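Local coordinates for 373aa long hypothetical citrate synthase (Sulfolobus tokodaii, PDB 1VGP), which is a hypothetical protein of the citrate synthase family, built mainly of helices and assembled as a dimer of identical chains, at residues Y11-E16 against I343-K348; E71-D76 against I141-K146; Q269-L274 against S314-S319; K224-I229 against Q287-V292. All blocks are in the same frame, centred on the assembly; numbering follows the deposited sequence.

Interaction 1. Residues Y11-E16 against I343-K348; sequences YVKETE and IMEYIK
Glu345, in the last turn of helix 327-346, puts its carboxylate against strand 11-15, and both oxygens find donors there. OE1 takes two: the lone pair pointing away from OE2 accepts from Lys13 NZ at 2.7 Å, a salt bridge, and the syn lone pair accepts from Thr15 OG1, also at 2.7 Å. OE2 is left for the backbone, receiving Glu16 N at 2.8 Å on its syn side, 21° out of the carboxylate plane. The glutamate reaches this far because its chain is extended, with CG anti to the backbone N (chi1 -179°). Three bonds fix the rotation of the carboxylate, and the nearby ammonium probably favours its charged form. Thr15 OG1 also hydrogen-bonds with Ile17 N. Lys13 has a weak second partner in His342 ND1, while its aliphatic CD lies 4.0 Å from CD1 at the edge of the Tyr346 ring. The hydroxyl of Tyr346 is satisfied by Lys351 O, and Lys5 of the second subunit makes a cation-pi contact with the ring. Residues of 11-15 form a parallel beta ladder with a strand of that subunit: a glutamate thus ties an interface strand to a helix end in a citrate synthase-type dimer.

Interaction 2. Residues E71-D76 against I141-K146; sequences ERYLPD and IEPDPK
Arg72 and Tyr73 both carry CG anti to the carbonyl carbon (chi1 -61° and -48°), yet as consecutive residues they send their side chains past Pro143 along different paths. Arg72 then runs extended from CG to NE and slides by the proline ring in the opposite direction, CB to CB of Arg72 and Pro143 being 3.8 Å apart. Its guanidinium arrives edge-on at the next carbonyl of the 141-146 loop, where NH1 lies 3.2 Å from Asp144 O and near the guanidinium plane. The clear acceptor for NH1 is Leu147 O, just beyond this loop, so the arginine tip is directed at main-chain oxygens.

Tyr73 crosses Pro143 obliquely. The proline's CG sits 3.5 Å from CD1 of Tyr73 and almost as near to CE1, and further out the phenol oxygen OH comes to 3.4 Å from Pro145 CB. Two prolines are therefore touched by one tyrosine, along one side of the ring and at its hydroxyl end.

The contact joins the loop between helices 58-70 and 76-84 to the one leading into helix 149-158, whose Met156 packs on Pro143 and whose Asn152 accepts from Asp144 N. Chemically it is an apolar proline-aromatic patch beside a buried arginine, whose charge is probably offset in part by carbonyl dipoles; the carboxylate of Asp144 is no direct partner, Asp144 OD1 staying 6.5 Å from Arg72 NH1.

Interaction 3. Residues Q269-L274 against S314-S319; sequences QYAKLL and SIVFYS
Val316 rests a methyl on the backbone of Ala271 where two helices of this citrate synthase-type, mainly helical fold pack together. The segments of helices 262-278 and 309-319 run in broadly the same direction, with a crossing angle of 41° and axes 8.9 Å apart at closest approach.

The small side chain of Ala271 is consistent with the close approach of the backbones here, CA to CA of Ala271 and Val316 being 5.2 Å. CG2 of Val316 stands 3.7 Å from Ala271 CA, almost as near to the alanine N, and a little further from the alanine methyl. Ile315, one position earlier, comes to the same methyl from its own branch, its CG2 being 4.3 Å from Ala271 CB.

A turn further on, Leu274 takes over. It meets Val316 at about a right angle, its CD1 lying 4.1 Å from CG1. That branch of the valine is anti to the backbone N (chi1 166°), which separates the work of its two methyls: CG1 serves the leucine and CG2 the alanine. Both the base and CD1 of the leucine also pack on the serine methylene, with Leu274 CB 4.0 Å from Ser319 CB.

Other helices close in around the pair: Thr173 of helix 164-175 touches Val316, and Ala289 of helix 281-300 touches Ile315. The apolar surface that Ser319 presents to Leu274 is possible because its hydroxyl turns back on its own helix. Ser319 OG donates to Ile315 O at 2.7 Å from above the carbonyl plane, and that same oxygen accepts from Ser319 N.

Interaction 4. Residues K224-I229 against Q287-V292; sequences KMFKEI and QIAEKV
Ala289 presses its methyl onto one face of the Phe226 ring, a CH-pi contact at the centre of a nearly perpendicular helix pair in this mainly helical, citrate synthase-type fold. The segments of helices 221-228 and 281-300 cross at 103°, their axes 9.6 Å apart. Ala289 CB lies 3.8 Å from the ring centroid of Phe226 and 22° off its normal, displaced toward the rim, with CZ the nearest ring atom.

The tight part continues through Ile288 and Val292. Ile288 slides past Phe226 in the opposite direction, and its CG2, anti to the backbone N because chi1 is -53°, reaches 3.9 Å from Phe226 CA. The same methyl meets Ile229, the residue that leaves the helix, whose CD1 also touches Val292 CG2 at 3.9 Å. Phe311 of helix 309-319 meets the Phe226 ring edge-to-face and helps enclose this layer.

The solvent side is polar on both helices. Lys224 and Glu228, one turn apart, take no part in the crossing and form a salt bridge, Lys224 NZ to Glu228 OE1 2.7 Å, with the lysine coming from above the carboxylate plane; Glu228 OE2 is taken by Tyr238 OH. On helix 281-300, Glu290 OE1 hydrogen-bonds with Tyr286 OH. Back in the apolar layer, Met225 and Val292 meet tip to tip, the thioether methyl CE of Met225 coming to 3.7 Å from Val292 CG1.

Interactions 3 and 4 are neighbours, with centres about 13 Å apart. Their segments alternate along the chain, and the successive helices 262-278, 281-300 and 309-319, with helix 221-228, form one packed group: Ile315 CD1 reaches Phe226 CE2 at 3.7 Å, and Tyr318 OH lies 3.1 Å from Lys227 NZ in a probable hydrogen bond. Interaction 1 is on the opposite side of the chain's centre, its own centre about 34 and 40 Å from theirs, and joins the chain's beginning to helix 327-346, enclosing all the others in sequence. Interaction 2 closes before 3 and 4 open, its centre about 32 Å from that of interaction 1. Of the four, interaction 1 alone touches the second subunit.

Interaction 1. Residues Y11-E16 against I343-K348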
# COMPACT_ATOMS: atom_id res chain seq x y z
N TYR A 11 9.71 -17.09 -6.59
CA TYR A 11 8.30 -17.46 -6.46
C TYR A 11 7.84 -17.11 -5.06
O TYR A 11 8.46 -17.53 -4.09
CB TYR A 11 8.10 -18.96 -6.69
CG TYR A 11 8.21 -19.40 -8.13
CD1 TYR A 11 9.41 -19.91 -8.64
CD2 TYR A 11 7.11 -19.33 -8.98
CE1 TYR A 11 9.51 -20.34 -9.96
CE2 TYR A 11 7.21 -19.76 -10.31
CZ TYR A 11 8.41 -20.26 -10.79
OH TYR A 11 8.51 -20.69 -12.09
N VAL A 12 6.77 -16.35 -4.94
CA VAL A 12 6.33 -15.92 -3.61
C VAL A 12 5.04 -16.61 -3.18
O VAL A 12 4.60 -16.47 -2.05
CB VAL A 12 6.13 -14.38 -3.54
CG1 VAL A 12 7.47 -13.68 -3.69
CG2 VAL A 12 5.14 -13.92 -4.61
N LYS A 13 4.44 -17.38 -4.09
CA LYS A 13 3.35 -18.25 -3.70
C LYS A 13 3.06 -19.30 -4.75
O LYS A 13 3.43 -19.14 -5.91
CB LYS A 13 2.09 -17.43 -3.42
CG LYS A 13 1.45 -16.80 -4.65
CD LYS A 13 0.24 -15.98 -4.24
CE LYS A 13 -1.01 -16.48 -4.90
NZ LYS A 13 -2.21 -16.21 -4.07
N GLU A 14 2.39 -20.38 -4.34
CA GLU A 14 1.70 -21.24 -5.27
C GLU A 14 0.31 -20.67 -5.50
O GLU A 14 -0.21 -19.95 -4.64
CB GLU A 14 1.58 -22.66 -4.71
CG GLU A 14 2.90 -23.35 -4.51
CD GLU A 14 2.74 -24.75 -3.97
OE1 GLU A 14 1.98 -24.93 -2.99
OE2 GLU A 14 3.38 -25.67 -4.52
N THR A 15 -0.29 -20.99 -6.63
CA THR A 15 -1.59 -20.45 -6.95
C THR A 15 -2.43 -21.41 -7.79
O THR A 15 -1.89 -22.26 -8.50
CB THR A 15 -1.46 -19.12 -7.69
OG1 THR A 15 -2.75 -18.50 -7.77
CG2 THR A 15 -0.91 -19.35 -9.08
N GLU A 16 -3.74 -21.26 -7.71
CA GLU A 16 -4.64 -22.06 -8.53
C GLU A 16 -5.52 -21.15 -9.37
O GLU A 16 -6.35 -21.62 -10.15
CB GLU A 16 -5.51 -22.94 -7.65
CG GLU A 16 -4.72 -23.80 -6.69
CD GLU A 16 -5.42 -25.09 -6.37
OE1 GLU A 16 -5.50 -25.95 -7.27
OE2 GLU A 16 -5.90 -25.24 -5.22
N ILE A 343 -5.43 -12.68 -2.14
CA ILE A 343 -5.38 -12.49 -0.70
C ILE A 343 -6.10 -13.65 0.01
O ILE A 343 -5.57 -14.23 0.97
CB ILE A 343 -6.03 -11.15 -0.31
CG1 ILE A 343 -5.15 -9.99 -0.81
CG2 ILE A 343 -6.25 -11.07 1.19
CD1 ILE A 343 -5.80 -8.62 -0.71
N MET A 344 -7.30 -13.97 -0.47
CA MET A 344 -8.04 -15.11 0.05
C MET A 344 -7.18 -16.37 -0.03
O MET A 344 -7.07 -17.12 0.94
CB MET A 344 -9.33 -15.32 -0.74
CG MET A 344 -10.55 -14.66 -0.12
SD MET A 344 -11.94 -14.48 -1.28
CE MET A 344 -12.65 -16.09 -1.24
N GLU A 345 -6.56 -16.59 -1.18
CA GLU A 345 -5.75 -17.77 -1.41
C GLU A 345 -4.48 -17.76 -0.57
O GLU A 345 -4.07 -18.79 -0.04
CB GLU A 345 -5.39 -17.87 -2.89
CG GLU A 345 -4.57 -19.09 -3.25
CD GLU A 345 -4.23 -19.15 -4.71
OE1 GLU A 345 -3.46 -18.27 -5.18
OE2 GLU A 345 -4.73 -20.07 -5.41
N TYR A 346 -3.85 -16.60 -0.46
CA TYR A 346 -2.57 -16.49 0.22
C TYR A 346 -2.70 -16.73 1.72
O TYR A 346 -1.81 -17.31 2.35
CB TYR A 346 -1.94 -15.11 -0.02
CG TYR A 346 -0.54 -14.99 0.52
CD1 TYR A 346 0.55 -15.38 -0.26
CD2 TYR A 346 -0.31 -14.54 1.82
CE1 TYR A 346 1.85 -15.32 0.25
CE2 TYR A 346 0.98 -14.48 2.34
CZ TYR A 346 2.06 -14.87 1.55
OH TYR A 346 3.34 -14.83 2.05
N ILE A 347 -3.80 -16.28 2.31
CA ILE A 347 -3.92 -16.32 3.77
C ILE A 347 -4.54 -17.60 4.33
O ILE A 347 -4.79 -17.67 5.53
CB ILE A 347 -4.71 -15.10 4.33
CG1 ILE A 347 -6.15 -15.10 3.80
CG2 ILE A 347 -4.01 -13.81 3.97
CD1 ILE A 347 -7.00 -14.01 4.40
N LYS A 348 -4.79 -18.60 3.50
CA LYS A 348 -5.16 -19.88 4.05
C LYS A 348 -3.97 -20.42 4.84
O LYS A 348 -4.12 -20.87 5.97
CB LYS A 348 -5.62 -20.85 2.95
CG LYS A 348 -7.07 -20.60 2.52
CD LYS A 348 -7.69 -21.73 1.69
CE LYS A 348 -7.51 -21.48 0.20
NZ LYS A 348 -6.06 -21.41 -0.20

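Interaction 2. Residues E71-D76 against I141-K146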
# COMPACT_ATOMS: atom_id res chain seq x y z
N GLU A 71 -24.63 -3.92 -2.41
CA GLU A 71 -23.64 -3.09 -1.73
C GLU A 71 -22.93 -2.10 -2.65
O GLU A 71 -21.77 -1.76 -2.41
CB GLU A 71 -22.60 -3.97 -1.05
CG GLU A 71 -23.07 -4.63 0.23
CD GLU A 71 -23.19 -3.65 1.38
OE1 GLU A 71 -22.25 -2.86 1.60
OE2 GLU A 71 -24.24 -3.68 2.08
N ARG A 72 -23.60 -1.64 -3.70
CA ARG A 72 -22.98 -0.75 -4.67
C ARG A 72 -22.95 0.67 -4.16
O ARG A 72 -22.20 1.51 -4.67
CB ARG A 72 -23.74 -0.78 -6.00
CG ARG A 72 -23.77 -2.14 -6.67
CD ARG A 72 -24.51 -2.08 -7.98
NE ARG A 72 -24.23 -3.26 -8.78
CZ ARG A 72 -25.00 -3.69 -9.77
NH1 ARG A 72 -26.11 -3.04 -10.07
NH2 ARG A 72 -24.66 -4.78 -10.44
N TYR A 73 -23.78 0.95 -3.16
CA TYR A 73 -23.97 2.31 -2.70
C TYR A 73 -22.80 2.75 -1.83
O TYR A 73 -22.33 2.00 -0.97
CB TYR A 73 -25.28 2.40 -1.91
CG TYR A 73 -26.45 1.75 -2.63
CD1 TYR A 73 -27.12 2.42 -3.67
CD2 TYR A 73 -26.87 0.46 -2.31
CE1 TYR A 73 -28.17 1.81 -4.37
CE2 TYR A 73 -27.93 -0.16 -3.00
CZ TYR A 73 -28.58 0.53 -4.02
OH TYR A 73 -29.62 -0.07 -4.70
N LEU A 74 -22.31 3.96 -2.07
CA LEU A 74 -21.27 4.57 -1.24
C LEU A 74 -21.89 5.33 -0.07
O LEU A 74 -22.94 5.96 -0.21
CB LEU A 74 -20.45 5.55 -2.09
CG LEU A 74 -20.03 5.08 -3.48
CD1 LEU A 74 -19.53 6.28 -4.29
CD2 LEU A 74 -18.95 4.03 -3.35
N PRO A 75 -21.24 5.29 1.11
CA PRO A 75 -21.74 6.10 2.24
C PRO A 75 -21.59 7.59 1.98
O PRO A 75 -20.80 8.01 1.13
CB PRO A 75 -20.90 5.63 3.42
CG PRO A 75 -19.67 5.09 2.82
CD PRO A 75 -20.08 4.46 1.51
N ASP A 76 -22.35 8.39 2.72
CA ASP A 76 -22.44 9.82 2.43
C ASP A 76 -21.10 10.53 2.56
O ASP A 76 -20.81 11.47 1.81
CB ASP A 76 -23.46 10.48 3.35
CG ASP A 76 -24.74 9.69 3.46
OD1 ASP A 76 -24.73 8.66 4.16
OD2 ASP A 76 -25.75 10.10 2.83
N ILE A 141 -25.29 10.05 -10.42
CA ILE A 141 -26.46 9.29 -10.78
C ILE A 141 -26.26 7.92 -10.15
O ILE A 141 -25.25 7.27 -10.40
CB ILE A 141 -26.57 9.22 -12.33
CG1 ILE A 141 -27.57 8.14 -12.76
CG2 ILE A 141 -25.20 9.02 -12.93
CD1 ILE A 141 -26.98 6.77 -12.92
N GLU A 142 -27.20 7.51 -9.31
CA GLU A 142 -26.99 6.39 -8.38
C GLU A 142 -27.02 5.01 -9.04
O GLU A 142 -27.58 4.84 -10.12
CB GLU A 142 -28.06 6.41 -7.28
CG GLU A 142 -27.92 7.58 -6.33
CD GLU A 142 -29.11 7.70 -5.39
OE1 GLU A 142 -29.76 6.67 -5.12
OE2 GLU A 142 -29.39 8.83 -4.93
N PRO A 143 -26.43 4.01 -8.38
CA PRO A 143 -26.49 2.67 -8.96
C PRO A 143 -27.91 2.14 -8.95
O PRO A 143 -28.66 2.35 -8.00
CB PRO A 143 -25.55 1.86 -8.08
CG PRO A 143 -25.57 2.56 -6.78
CD PRO A 143 -25.66 4.02 -7.13
N ASP A 144 -28.26 1.44 -10.03
CA ASP A 144 -29.58 0.85 -10.25
C ASP A 144 -29.47 -0.62 -9.85
O ASP A 144 -28.83 -1.41 -10.54
CB ASP A 144 -29.89 0.97 -11.73
CG ASP A 144 -31.33 0.63 -12.07
OD1 ASP A 144 -31.87 -0.36 -11.52
OD2 ASP A 144 -31.90 1.36 -12.92
N PRO A 145 -30.10 -1.03 -8.74
CA PRO A 145 -29.88 -2.41 -8.30
C PRO A 145 -30.41 -3.43 -9.29
O PRO A 145 -29.94 -4.56 -9.36
CB PRO A 145 -30.61 -2.47 -6.97
CG PRO A 145 -31.75 -1.53 -7.16
CD PRO A 145 -31.16 -0.37 -7.95
N LYS A 146 -31.39 -3.01 -10.08
CA LYS A 146 -32.00 -3.87 -11.08
C LYS A 146 -31.01 -4.34 -12.15
O LYS A 146 -31.17 -5.42 -12.72
CB LYS A 146 -33.17 -3.14 -11.76
CG LYS A 146 -34.47 -3.15 -10.96
CD LYS A 146 -34.65 -1.86 -10.17
CE LYS A 146 -35.89 -1.92 -9.26
NZ LYS A 146 -35.95 -3.18 -8.46

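Interaction 3. Residues Q269-L274 against S314-S319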
# COMPACT_ATOMS: atom_id res chain seq x y z
N GLN A 269 -12.39 -7.68 -31.43
CA GLN A 269 -13.68 -7.79 -32.10
C GLN A 269 -14.60 -6.67 -31.63
O GLN A 269 -15.39 -6.14 -32.42
CB GLN A 269 -14.32 -9.16 -31.82
CG GLN A 269 -14.75 -9.35 -30.36
CD GLN A 269 -15.40 -10.71 -30.08
OE1 GLN A 269 -16.56 -10.95 -30.45
NE2 GLN A 269 -14.64 -11.59 -29.43
N TYR A 270 -14.47 -6.29 -30.36
CA TYR A 270 -15.34 -5.24 -29.79
C TYR A 270 -14.83 -3.84 -30.10
O TYR A 270 -15.62 -2.91 -30.25
CB TYR A 270 -15.46 -5.42 -28.27
CG TYR A 270 -16.14 -6.71 -27.86
CD1 TYR A 270 -15.39 -7.81 -27.42
CD2 TYR A 270 -17.52 -6.87 -27.98
CE1 TYR A 270 -15.99 -9.02 -27.13
CE2 TYR A 270 -18.13 -8.09 -27.68
CZ TYR A 270 -17.36 -9.16 -27.26
OH TYR A 270 -17.96 -10.37 -27.00
N ALA A 271 -13.52 -3.69 -30.19
CA ALA A 271 -12.94 -2.43 -30.63
C ALA A 271 -13.50 -2.13 -32.02
O ALA A 271 -14.06 -1.07 -32.27
CB ALA A 271 -11.42 -2.55 -30.69
N LYS A 272 -13.37 -3.11 -32.90
CA LYS A 272 -13.88 -3.02 -34.25
C LYS A 272 -15.39 -2.76 -34.30
O LYS A 272 -15.83 -1.87 -35.02
CB LYS A 272 -13.52 -4.30 -34.98
CG LYS A 272 -13.80 -4.29 -36.46
CD LYS A 272 -13.47 -5.66 -37.04
CE LYS A 272 -13.28 -5.60 -38.53
NZ LYS A 272 -14.31 -6.39 -39.25
N LEU A 273 -16.18 -3.53 -33.55
CA LEU A 273 -17.64 -3.36 -33.59
C LEU A 273 -18.06 -1.98 -33.11
O LEU A 273 -18.83 -1.30 -33.78
CB LEU A 273 -18.34 -4.42 -32.74
CG LEU A 273 -19.67 -4.99 -33.29
CD1 LEU A 273 -20.43 -5.66 -32.16
CD2 LEU A 273 -20.51 -3.89 -33.93
N LEU A 274 -17.57 -1.58 -31.95
CA LEU A 274 -17.90 -0.29 -31.37
C LEU A 274 -17.52 0.84 -32.33
O LEU A 274 -18.32 1.73 -32.62
CB LEU A 274 -17.16 -0.09 -30.05
CG LEU A 274 -17.66 -0.92 -28.86
CD1 LEU A 274 -16.71 -0.78 -27.67
CD2 LEU A 274 -19.05 -0.46 -28.49
N SER A 314 -7.67 0.63 -25.18
CA SER A 314 -7.75 2.09 -25.12
C SER A 314 -8.69 2.68 -26.17
O SER A 314 -9.24 3.77 -25.98
CB SER A 314 -6.35 2.70 -25.27
OG SER A 314 -5.64 2.09 -26.33
N ILE A 315 -8.88 1.98 -27.29
CA ILE A 315 -9.93 2.37 -28.22
C ILE A 315 -11.28 2.11 -27.56
O ILE A 315 -12.17 2.96 -27.59
CB ILE A 315 -9.84 1.58 -29.54
CG1 ILE A 315 -8.68 2.11 -30.39
CG2 ILE A 315 -11.13 1.74 -30.34
CD1 ILE A 315 -8.44 1.33 -31.66
N VAL A 316 -11.42 0.92 -26.97
CA VAL A 316 -12.68 0.51 -26.37
C VAL A 316 -13.11 1.44 -25.23
O VAL A 316 -14.21 2.00 -25.26
CB VAL A 316 -12.58 -0.93 -25.83
CG1 VAL A 316 -13.76 -1.24 -24.90
CG2 VAL A 316 -12.53 -1.91 -26.99
N PHE A 317 -12.24 1.61 -24.24
CA PHE A 317 -12.50 2.51 -23.13
C PHE A 317 -12.95 3.88 -23.66
O PHE A 317 -13.85 4.52 -23.10
CB PHE A 317 -11.25 2.66 -22.26
CG PHE A 317 -10.97 1.48 -21.37
CD1 PHE A 317 -12.00 0.69 -20.86
CD2 PHE A 317 -9.66 1.15 -21.02
CE1 PHE A 317 -11.74 -0.40 -20.02
CE2 PHE A 317 -9.39 0.07 -20.18
CZ PHE A 317 -10.43 -0.71 -19.68
N TYR A 318 -12.32 4.31 -24.74
CA TYR A 318 -12.63 5.59 -25.37
C TYR A 318 -14.05 5.53 -25.94
O TYR A 318 -14.90 6.33 -25.57
CB TYR A 318 -11.61 5.86 -26.47
CG TYR A 318 -11.57 7.28 -27.00
CD1 TYR A 318 -11.85 7.55 -28.34
CD2 TYR A 318 -11.22 8.35 -26.17
CE1 TYR A 318 -11.78 8.84 -28.85
CE2 TYR A 318 -11.14 9.65 -26.67
CZ TYR A 318 -11.42 9.88 -28.01
OH TYR A 318 -11.35 11.15 -28.54
N SER A 319 -14.31 4.56 -26.81
CA SER A 319 -15.64 4.40 -27.38
C SER A 319 -16.72 4.31 -26.32
O SER A 319 -17.87 4.66 -26.58
CB SER A 319 -15.72 3.16 -28.25
OG SER A 319 -14.53 3.01 -28.99

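Interaction 4. Residues K224-I229 against Q287-V292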
# COMPACT_ATOMS: atom_id res chain seq x y z
N LYS A 224 -3.14 7.58 -27.86
CA LYS A 224 -2.40 8.80 -28.17
C LYS A 224 -1.68 8.64 -29.51
O LYS A 224 -1.70 9.54 -30.35
CB LYS A 224 -1.37 9.10 -27.07
CG LYS A 224 -0.50 10.32 -27.33
CD LYS A 224 0.79 10.31 -26.51
CE LYS A 224 1.96 10.97 -27.27
NZ LYS A 224 2.66 10.03 -28.23
N MET A 225 -1.05 7.49 -29.69
CA MET A 225 -0.36 7.19 -30.94
C MET A 225 -1.31 7.21 -32.14
O MET A 225 -1.03 7.84 -33.15
CB MET A 225 0.33 5.84 -30.84
CG MET A 225 1.07 5.44 -32.10
SD MET A 225 1.64 3.74 -32.02
CE MET A 225 0.15 2.88 -32.38
N PHE A 226 -2.45 6.52 -32.02
CA PHE A 226 -3.44 6.54 -33.10
C PHE A 226 -3.84 7.98 -33.40
O PHE A 226 -4.09 8.33 -34.54
CB PHE A 226 -4.69 5.74 -32.72
CG PHE A 226 -4.42 4.30 -32.37
CD1 PHE A 226 -3.41 3.59 -33.00
CD2 PHE A 226 -5.19 3.66 -31.40
CE1 PHE A 226 -3.16 2.26 -32.68
CE2 PHE A 226 -4.95 2.33 -31.07
CZ PHE A 226 -3.93 1.63 -31.71
N LYS A 227 -3.93 8.79 -32.36
CA LYS A 227 -4.36 10.17 -32.52
C LYS A 227 -3.34 10.97 -33.33
O LYS A 227 -3.71 11.66 -34.28
CB LYS A 227 -4.59 10.83 -31.16
CG LYS A 227 -6.01 10.63 -30.61
CD LYS A 227 -6.09 10.89 -29.10
CE LYS A 227 -7.53 10.86 -28.60
NZ LYS A 227 -8.45 11.60 -29.51
N GLU A 228 -2.06 10.87 -32.98
CA GLU A 228 -1.07 11.70 -33.65
C GLU A 228 -0.71 11.22 -35.06
O GLU A 228 -0.39 12.04 -35.92
CB GLU A 228 0.19 11.86 -32.79
CG GLU A 228 0.91 10.60 -32.39
CD GLU A 228 2.01 10.89 -31.38
OE1 GLU A 228 1.70 11.46 -30.30
OE2 GLU A 228 3.18 10.54 -31.64
N ILE A 229 -0.79 9.92 -35.31
CA ILE A 229 -0.91 9.46 -36.70
C ILE A 229 -2.25 9.97 -37.21
O ILE A 229 -3.30 9.55 -36.74
CB ILE A 229 -0.92 7.93 -36.80
CG1 ILE A 229 0.22 7.32 -35.97
CG2 ILE A 229 -0.78 7.52 -38.26
CD1 ILE A 229 0.14 5.81 -35.82
N GLN A 287 -9.25 2.44 -37.85
CA GLN A 287 -8.59 2.19 -39.13
C GLN A 287 -7.09 2.40 -39.02
O GLN A 287 -6.32 1.61 -39.58
CB GLN A 287 -9.16 3.11 -40.21
CG GLN A 287 -10.67 3.04 -40.36
CD GLN A 287 -11.16 3.63 -41.67
OE1 GLN A 287 -11.29 2.93 -42.67
NE2 GLN A 287 -11.43 4.93 -41.67
N ILE A 288 -6.68 3.45 -38.32
CA ILE A 288 -5.27 3.67 -37.97
C ILE A 288 -4.70 2.41 -37.34
O ILE A 288 -3.64 1.91 -37.74
CB ILE A 288 -5.08 4.80 -36.92
CG1 ILE A 288 -5.78 6.10 -37.36
CG2 ILE A 288 -3.60 5.05 -36.67
CD1 ILE A 288 -5.23 6.70 -38.59
N ALA A 289 -5.42 1.91 -36.34
CA ALA A 289 -4.95 0.82 -35.49
C ALA A 289 -4.74 -0.48 -36.27
O ALA A 289 -3.76 -1.20 -36.04
CB ALA A 289 -5.96 0.61 -34.36
N GLU A 290 -5.63 -0.78 -37.20
CA GLU A 290 -5.46 -1.96 -38.02
C GLU A 290 -4.21 -1.83 -38.88
O GLU A 290 -3.39 -2.75 -38.94
CB GLU A 290 -6.68 -2.18 -38.91
CG GLU A 290 -7.50 -3.38 -38.47
CD GLU A 290 -8.86 -3.43 -39.12
OE1 GLU A 290 -9.74 -4.17 -38.61
OE2 GLU A 290 -9.06 -2.72 -40.14
N LYS A 291 -4.06 -0.68 -39.52
CA LYS A 291 -2.86 -0.37 -40.28
C LYS A 291 -1.58 -0.55 -39.45
O LYS A 291 -0.60 -1.12 -39.92
CB LYS A 291 -2.94 1.05 -40.81
CG LYS A 291 -3.49 1.14 -42.21
CD LYS A 291 -2.37 1.00 -43.23
CE LYS A 291 -2.93 0.48 -44.54
NZ LYS A 291 -3.86 -0.67 -44.32
N VAL A 292 -1.61 -0.04 -38.22
CA VAL A 292 -0.48 -0.20 -37.31
C VAL A 292 -0.29 -1.67 -36.93
O VAL A 292 0.85 -2.15 -36.88
CB VAL A 292 -0.68 0.63 -36.02
CG1 VAL A 292 0.49 0.43 -35.08
CG2 VAL A 292 -0.82 2.09 -36.38